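PDB 6PWS: Fc fragment of IgE receptor II from Bos taurus, which binds calcium ions and mannose-type sugars through its C-type lectin domain and is probably a low-affinity IgE receptor. Local coordinates for residues A[43-48]-A[80-85]. Numbering follows the deposited sequence.
Sequences RLVSIH and WMDNQP
Asp82 holds CG between its backbone N and carbonyl carbon (chi1 70°), while His48 turns CG anti to its own carbonyl carbon, and the two side chains meet from opposite directions. The imidazole and carboxylate lie nearly coplanar, 15° apart, and NE2 of His48 donates to the syn lone pair of Asp82 OD1 at 3.1 Å, with a weaker, more bent bond to OD2. Asp82 OD1 also accepts Gln84 N at 3.0 Å from above the carboxylate plane, an Asx turn overlapping the end of the type I turn Trp80-Asn83. Aspartate suits this place: its short arm faces the imidazole and reaches back to Gln84 N. A small hydroxyl suits Ser46, whose OG receives Asp82 N at 3.0 Å. Ser46 CA packs 3.4 Å from Trp80 CE3. The broad indole takes the backbone of Ser46 and Ile47 over one face, where the His48 edge also arrives, tilted edge-to-face with planes at 59°. A water joins Trp80 NE1 to Ile47 O. Gln84 OE1 lies over a face of the imidazole, and ND1 of His48 is hydrogen-bonded to Asp87, so that with NE2 held as well the ring's rotation is fixed. Unbranched, apolar Met81 sets CB 3.2 Å from Leu44 O and reaches helix 30-39. Within the C-type lectin fold, the contact joins the chain leaving strand 43-44 to the turn after strand 79-80; Ile47 and Val45 pack on helix 50-59 and strand 65-67.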
ATOM      1  N   ARG A  43      -6.132   4.646   5.824  1.00  5.71           N
ATOM      2  CA  ARG A  43      -5.208   3.572   6.158  1.00  5.46           C
ATOM      3  C   ARG A  43      -4.331   3.315   4.940  1.00  4.79           C
ATOM      4  O   ARG A  43      -4.713   3.615   3.808  1.00  5.18           O
ATOM      5  CB  ARG A  43      -5.933   2.261   6.512  1.00  5.37           C
ATOM      6  CG  ARG A  43      -6.877   2.318   7.713  1.00  5.95           C
ATOM      7  CD  ARG A  43      -7.155   0.916   8.217  1.00  5.87           C
ATOM      8  NE  ARG A  43      -8.145   0.853   9.287  1.00  6.01           N
ATOM      9  CZ  ARG A  43      -9.454   0.710   9.103  1.00  6.23           C
ATOM     10  NH1 ARG A  43      -9.966   0.618   7.879  1.00  6.88           N
ATOM     11  NH2 ARG A  43     -10.252   0.658  10.158  1.00  6.05           N
ATOM     12  N   LEU A  44      -3.161   2.716   5.151  1.00  4.75           N
ATOM     13  CA  LEU A  44      -2.359   2.269   4.016  1.00  4.24           C
ATOM     14  C   LEU A  44      -3.226   1.416   3.092  1.00  4.49           C
ATOM     15  O   LEU A  44      -4.054   0.610   3.542  1.00  4.94           O
ATOM     16  CB  LEU A  44      -1.143   1.482   4.508  1.00  4.53           C
ATOM     17  CG  LEU A  44       0.017   2.326   5.057  1.00  4.78           C
ATOM     18  CD1 LEU A  44       0.985   1.427   5.830  1.00  5.52           C
ATOM     19  CD2 LEU A  44       0.741   3.044   3.924  1.00  5.40           C
ATOM     20  N   VAL A  45      -2.997   1.589   1.782  1.00  4.27           N
ATOM     21  CA  VAL A  45      -3.916   1.106   0.755  1.00  4.25           C
ATOM     22  C   VAL A  45      -4.028  -0.413   0.728  1.00  3.88           C
ATOM     23  O   VAL A  45      -3.040  -1.152   0.864  1.00  4.32           O
ATOM     24  CB  VAL A  45      -3.491   1.661  -0.626  1.00  4.40           C
ATOM     25  CG1 VAL A  45      -2.118   1.133  -1.063  1.00  4.32           C
ATOM     26  CG2 VAL A  45      -4.523   1.379  -1.710  1.00  4.84           C
ATOM     27  N   SER A  46      -5.255  -0.875   0.469  1.00  4.04           N
ATOM     28  CA  SER A  46      -5.550  -2.283   0.242  1.00  4.17           C
ATOM     29  C   SER A  46      -6.042  -2.471  -1.193  1.00  4.23           C
ATOM     30  O   SER A  46      -6.821  -1.657  -1.692  1.00  5.81           O
ATOM     31  CB  SER A  46      -6.630  -2.768   1.215  1.00  4.61           C
ATOM     32  OG  SER A  46      -6.270  -2.571   2.575  1.00  5.07           O
ATOM     33  N   ILE A  47      -5.604  -3.550  -1.849  1.00  4.14           N
ATOM     34  CA  ILE A  47      -5.729  -3.686  -3.305  1.00  4.32           C
ATOM     35  C   ILE A  47      -6.445  -4.994  -3.632  1.00  4.28           C
ATOM     36  O   ILE A  47      -5.990  -6.072  -3.223  1.00  5.15           O
ATOM     37  CB  ILE A  47      -4.352  -3.634  -3.998  1.00  4.25           C
ATOM     38  CG1 ILE A  47      -3.554  -2.403  -3.556  1.00  4.52           C
ATOM     39  CG2 ILE A  47      -4.521  -3.664  -5.514  1.00  4.61           C
ATOM     40  CD1 ILE A  47      -2.105  -2.414  -4.021  1.00  4.89           C
ATOM     41  N   HIS A  48      -7.541  -4.914  -4.402  1.00  4.62           N
ATOM     42  CA  HIS A  48      -8.432  -6.056  -4.565  1.00  5.14           C
ATOM     43  C   HIS A  48      -8.878  -6.338  -5.991  1.00  5.58           C
ATOM     44  O   HIS A  48      -9.776  -7.171  -6.187  1.00  6.83           O
ATOM     45  CB  HIS A  48      -9.644  -5.921  -3.635  1.00  5.78           C
ATOM     46  CG  HIS A  48      -9.265  -6.026  -2.197  1.00  5.97           C
ATOM     47  ND1 HIS A  48      -8.852  -7.214  -1.635  1.00  5.85           N
ATOM     48  CD2 HIS A  48      -9.154  -5.094  -1.221  1.00  7.17           C
ATOM     49  CE1 HIS A  48      -8.536  -7.017  -0.369  1.00  6.82           C
ATOM     50  NE2 HIS A  48      -8.714  -5.740  -0.090  1.00  7.75           N
ATOM     51  N   TRP A  80      -4.330  -7.532   4.925  1.00  4.13           N
ATOM     52  CA  TRP A  80      -4.596  -6.196   4.416  1.00  4.31           C
ATOM     53  C   TRP A  80      -5.064  -5.264   5.533  1.00  4.18           C
ATOM     54  O   TRP A  80      -5.757  -5.669   6.474  1.00  4.78           O
ATOM     55  CB  TRP A  80      -5.724  -6.225   3.371  1.00  4.35           C
ATOM     56  CG  TRP A  80      -5.329  -6.759   2.030  1.00  4.47           C
ATOM     57  CD1 TRP A  80      -5.773  -7.910   1.435  1.00  4.68           C
ATOM     58  CD2 TRP A  80      -4.432  -6.140   1.102  1.00  4.12           C
ATOM     59  NE1 TRP A  80      -5.190  -8.054   0.199  1.00  4.70           N
ATOM     60  CE2 TRP A  80      -4.359  -6.980  -0.029  1.00  4.23           C
ATOM     61  CE3 TRP A  80      -3.664  -4.973   1.130  1.00  4.27           C
ATOM     62  CZ2 TRP A  80      -3.546  -6.681  -1.122  1.00  4.25           C
ATOM     63  CZ3 TRP A  80      -2.851  -4.678   0.041  1.00  4.30           C
ATOM     64  CH2 TRP A  80      -2.798  -5.527  -1.068  1.00  4.37           C
ATOM     65  N   MET A  81      -4.773  -3.968   5.364  1.00  4.24           N
ATOM     66  CA  MET A  81      -5.320  -2.936   6.244  1.00  4.67           C
ATOM     67  C   MET A  81      -6.849  -2.963   6.294  1.00  4.99           C
ATOM     68  O   MET A  81      -7.431  -2.666   7.339  1.00  5.60           O
ATOM     69  CB  MET A  81      -4.825  -1.549   5.798  1.00  5.15           C
ATOM     70  CG  MET A  81      -3.840  -0.882   6.734  1.00  6.44           C
ATOM     71  SD  MET A  81      -2.317  -1.803   6.962  1.00  6.61           S
ATOM     72  CE  MET A  81      -1.665  -0.878   8.357  1.00  7.66           C
ATOM     73  N   ASP A  82      -7.517  -3.288   5.187  1.00  4.95           N
ATOM     74  CA  ASP A  82      -8.978  -3.331   5.169  1.00  5.35           C
ATOM     75  C   ASP A  82      -9.550  -4.663   5.646  1.00  5.61           C
ATOM     76  O   ASP A  82     -10.782  -4.825   5.686  1.00  6.18           O
ATOM     77  CB  ASP A  82      -9.546  -2.917   3.796  1.00  6.09           C
ATOM     78  CG  ASP A  82      -9.308  -3.924   2.682  1.00  6.13           C
ATOM     79  OD1 ASP A  82      -8.718  -5.004   2.914  1.00  6.48           O
ATOM     80  OD2 ASP A  82      -9.725  -3.605   1.541  1.00  6.98           O
ATOM     81  N   ASN A  83      -8.683  -5.602   6.029  1.00  5.43           N
ATOM     82  CA  ASN A  83      -9.072  -6.911   6.557  1.00  5.53           C
ATOM     83  C   ASN A  83      -9.856  -7.765   5.554  1.00  5.94           C
ATOM     84  O   ASN A  83     -10.446  -8.774   5.951  1.00  7.80           O
ATOM     85  CB  ASN A  83      -9.810  -6.831   7.898  1.00  5.97           C
ATOM     86  CG  ASN A  83      -8.897  -6.473   9.064  1.00  6.70           C
ATOM     87  OD1 ASN A  83      -7.769  -6.945   9.157  1.00 11.51           O
ATOM     88  ND2 ASN A  83      -9.399  -5.706   9.979  1.00  5.52           N
ATOM     89  N   GLN A  84      -9.827  -7.430   4.269  1.00  5.61           N
ATOM     90  CA  GLN A  84     -10.517  -8.210   3.247  1.00  5.71           C
ATOM     91  C   GLN A  84      -9.616  -9.325   2.730  1.00  5.79           C
ATOM     92  O   GLN A  84      -8.416  -9.384   3.025  1.00  6.35           O
ATOM     93  CB  GLN A  84     -10.962  -7.280   2.123  1.00  6.64           C
ATOM     94  CG  GLN A  84     -12.081  -6.349   2.515  1.00  7.50           C
ATOM     95  CD  GLN A  84     -12.428  -5.402   1.382  1.00  9.28           C
ATOM     96  OE1 GLN A  84     -12.133  -5.661   0.208  1.00  9.95           O
ATOM     97  NE2 GLN A  84     -13.059  -4.293   1.727  1.00 10.59           N
ATOM     98  N   PRO A  85     -10.167 -10.245   1.934  1.00  6.50           N
ATOM     99  CA  PRO A  85      -9.400 -11.434   1.540  1.00  6.85           C
ATOM    100  C   PRO A  85      -8.208 -11.144   0.639  1.00  6.15           C
ATOM    101  O   PRO A  85      -8.081 -10.088   0.007  1.00  6.28           O
ATOM    102  CB  PRO A  85     -10.436 -12.291   0.800  1.00  8.12           C
ATOM    103  CG  PRO A  85     -11.741 -11.865   1.392  1.00  8.58           C
ATOM    104  CD  PRO A  85     -11.600 -10.392   1.592  1.00  7.67           C
TER
HETATM  105  O   HOH W   1      -5.767  -8.866  -2.513  1.00  4.76           O